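Long-range contact in ABC transporter (Thermotoga maritima, PDB 1JI0), which binds ATP and probably hydrolyses it to drive the transport of branched-chain amino acids across the membrane: residues L161-P166 and T190-V195. Residues are numbered along the deposited sequence; the frame is centred on the assembly and turned at random.
With ATP (adenosine-5'-triphosphate), chain B.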
loop_
_atom_site.group_PDB
_atom_site.type_symbol
_atom_site.label_atom_id
_atom_site.label_comp_id
_atom_site.label_asym_id
_atom_site.label_seq_id
_atom_site.Cartn_x
_atom_site.Cartn_y
_atom_site.Cartn_z
ATOM N N LEU A 161 2.408 -5.180 2.749
ATOM C CA LEU A 161 1.146 -4.691 2.191
ATOM C C LEU A 161 1.372 -3.314 1.573
ATOM O O LEU A 161 1.731 -2.361 2.277
ATOM C CB LEU A 161 0.072 -4.610 3.280
ATOM C CG LEU A 161 -1.294 -4.002 2.920
ATOM C CD1 LEU A 161 -1.967 -4.826 1.830
ATOM C CD2 LEU A 161 -2.186 -3.959 4.165
HETATM N N MSE A 162 1.185 -3.217 0.258
HETATM C CA MSE A 162 1.356 -1.954 -0.453
HETATM C C MSE A 162 -0.030 -1.444 -0.831
HETATM O O MSE A 162 -0.894 -2.226 -1.234
HETATM C CB MSE A 162 2.209 -2.149 -1.710
HETATM C CG MSE A 162 3.580 -2.770 -1.427
HETATM SE SE MSE A 162 4.836 -2.618 -2.875
HETATM C CE MSE A 162 5.639 -0.951 -2.406
HETATM N N MSE A 163 -0.242 -0.138 -0.691
HETATM C CA MSE A 163 -1.537 0.459 -0.992
HETATM C C MSE A 163 -1.347 1.760 -1.764
HETATM O O MSE A 163 -0.581 2.633 -1.349
HETATM C CB MSE A 163 -2.296 0.726 0.310
HETATM C CG MSE A 163 -2.424 -0.482 1.227
HETATM SE SE MSE A 163 -3.384 -0.066 2.884
HETATM C CE MSE A 163 -2.054 -0.586 4.157
ATOM N N ASP A 164 -2.042 1.883 -2.890
ATOM C CA ASP A 164 -1.933 3.072 -3.724
ATOM C C ASP A 164 -3.175 3.933 -3.548
ATOM O O ASP A 164 -4.272 3.567 -3.984
ATOM C CB ASP A 164 -1.766 2.680 -5.203
ATOM C CG ASP A 164 -1.310 3.842 -6.074
ATOM O OD1 ASP A 164 -1.186 4.977 -5.570
ATOM O OD2 ASP A 164 -1.068 3.628 -7.276
ATOM N N GLU A 165 -2.981 5.075 -2.890
ATOM C CA GLU A 165 -4.034 6.042 -2.612
ATOM C C GLU A 165 -5.321 5.407 -2.113
ATOM O O GLU A 165 -6.367 5.535 -2.739
ATOM C CB GLU A 165 -4.309 6.879 -3.856
ATOM C CG GLU A 165 -3.037 7.405 -4.476
ATOM C CD GLU A 165 -3.166 8.826 -4.929
ATOM O OE1 GLU A 165 -3.735 9.632 -4.163
ATOM O OE2 GLU A 165 -2.698 9.144 -6.042
ATOM N N PRO A 166 -5.259 4.734 -0.957
ATOM C CA PRO A 166 -6.394 4.056 -0.319
ATOM C C PRO A 166 -7.570 4.988 0.001
ATOM O O PRO A 166 -8.714 4.537 0.095
ATOM C CB PRO A 166 -5.791 3.487 0.966
ATOM C CG PRO A 166 -4.322 3.419 0.680
ATOM C CD PRO A 166 -4.058 4.653 -0.112
ATOM N N THR A 190 1.727 -6.130 10.612
ATOM C CA THR A 190 1.888 -6.007 9.172
ATOM C C THR A 190 2.699 -4.788 8.718
ATOM O O THR A 190 2.425 -3.661 9.116
ATOM C CB THR A 190 0.508 -5.986 8.503
ATOM O OG1 THR A 190 -0.232 -7.138 8.929
ATOM C CG2 THR A 190 0.635 -6.015 7.001
ATOM N N THR A 191 3.701 -5.032 7.882
ATOM C CA THR A 191 4.546 -3.974 7.344
ATOM C C THR A 191 3.798 -3.375 6.166
ATOM O O THR A 191 3.303 -4.106 5.305
ATOM C CB THR A 191 5.892 -4.542 6.863
ATOM O OG1 THR A 191 6.521 -5.234 7.947
ATOM C CG2 THR A 191 6.804 -3.424 6.380
ATOM N N ILE A 192 3.715 -2.052 6.128
ATOM C CA ILE A 192 2.982 -1.356 5.077
ATOM C C ILE A 192 3.756 -0.274 4.335
ATOM O O ILE A 192 4.520 0.479 4.945
ATOM C CB ILE A 192 1.713 -0.681 5.675
ATOM C CG1 ILE A 192 0.783 -1.743 6.254
ATOM C CG2 ILE A 192 0.999 0.164 4.612
ATOM C CD1 ILE A 192 -0.390 -1.177 7.041
ATOM N N LEU A 193 3.554 -0.207 3.018
ATOM C CA LEU A 193 4.144 0.838 2.181
ATOM C C LEU A 193 2.911 1.534 1.613
ATOM O O LEU A 193 2.178 0.974 0.796
ATOM C CB LEU A 193 5.025 0.277 1.051
ATOM C CG LEU A 193 5.693 1.377 0.199
ATOM C CD1 LEU A 193 6.271 2.445 1.091
ATOM C CD2 LEU A 193 6.815 0.818 -0.643
ATOM N N LEU A 194 2.680 2.756 2.079
ATOM C CA LEU A 194 1.519 3.540 1.705
ATOM C C LEU A 194 1.844 4.722 0.804
ATOM O O LEU A 194 2.638 5.591 1.170
ATOM C CB LEU A 194 0.846 4.042 2.992
ATOM C CG LEU A 194 -0.342 4.998 2.947
ATOM C CD1 LEU A 194 -1.579 4.257 2.420
ATOM C CD2 LEU A 194 -0.609 5.542 4.346
ATOM N N VAL A 195 1.237 4.744 -0.381
ATOM C CA VAL A 195 1.419 5.838 -1.320
ATOM C C VAL A 195 0.146 6.684 -1.224
ATOM O O VAL A 195 -0.960 6.161 -1.334
ATOM C CB VAL A 195 1.589 5.327 -2.761
ATOM C CG1 VAL A 195 1.438 6.480 -3.730
ATOM C CG2 VAL A 195 2.960 4.682 -2.929
HETATM P PG ATP B . -1.233 7.919 -9.222
HETATM O O1G ATP B . -2.517 8.642 -9.194
HETATM O O2G ATP B . -0.785 7.394 -7.914
HETATM O O3G ATP B . -1.107 6.987 -10.399
HETATM P PB ATP B . 1.476 9.051 -9.421
HETATM O O1B ATP B . 1.983 10.389 -8.981
HETATM O O2B ATP B . 1.876 7.878 -8.666
HETATM O O3B ATP B . -0.154 9.099 -9.467
HETATM P PA ATP B . 2.526 7.904 -11.913
HETATM O O1A ATP B . 1.697 6.697 -12.042
HETATM O O2A ATP B . 3.971 7.727 -11.611
HETATM O O3A ATP B . 1.814 8.942 -10.926
HETATM O "O5'" ATP B . 2.371 8.725 -13.233
HETATM C "C5'" ATP B . 3.027 9.985 -13.402
HETATM C "C4'" ATP B . 4.174 9.893 -14.342
HETATM O "O4'" ATP B . 3.629 9.585 -15.658
HETATM C "C3'" ATP B . 4.886 11.212 -14.513
HETATM O "O3'" ATP B . 6.308 11.010 -14.397
HETATM C "C2'" ATP B . 4.460 11.678 -15.875
HETATM O "O2'" ATP B . 5.420 12.491 -16.542
HETATM C "C1'" ATP B . 4.347 10.343 -16.632
HETATM N N9 ATP B . 3.568 10.358 -17.928
HETATM C C8 ATP B . 2.718 9.387 -18.418
HETATM N N7 ATP B . 2.178 9.648 -19.576
HETATM C C5 ATP B . 2.708 10.891 -19.888
HETATM C C6 ATP B . 2.538 11.754 -21.015
HETATM N N6 ATP B . 1.749 11.411 -22.019
HETATM N N1 ATP B . 3.203 12.942 -21.044
HETATM C C2 ATP B . 3.999 13.275 -20.018
HETATM N N3 ATP B . 4.249 12.559 -18.901
HETATM C C4 ATP B . 3.557 11.349 -18.898
#
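Leu161 opens the pairing of two parallel strands: its N donates to Thr191 O at 2.9 Å in an almost straight bond (178°), and its O takes Leu193 N. Met163 repeats the pattern, its N reaching Leu193 O and its O receiving Val195 N at 2.9 Å. One last bond, Glu165 N to Val195 O at 2.8 Å, is more bent (148°); it ties the turn after strand 160-164 to the neighbouring strand.

On the face toward helix 45-52, Asp164 and Val195 lie side by side. With CG anti to the backbone N (chi1 -166°), Asp164 places OD1 3.5 Å from Val195 CG1 and 3.4 Å from ATP O2G, while OD2 hydrogen-bonds to Thr46 of the P-loop. The CB of Glu165 points away from the second strand, and its OE2 comes within 3.2 Å of ATP O1G. The other face packs against helix 172-187: Leu194 CD1 presses on CG and CD of Pro166, a tight 3.4 Å to CG, and Thr190 CG2 sits 4.0 Å from Leu161 CB.

This is the core of a beta-alpha-beta unit of the P-loop NTPase fold, and the hydrophobic run ending in Asp164 and Glu165 fits a Walker B motif. Backbone bonding to a buried, apolar strand thus places the Asp164 and Glu165 side chains beside the gamma-phosphate, where Glu88, also of the ATP pocket, lies close to both carboxylates.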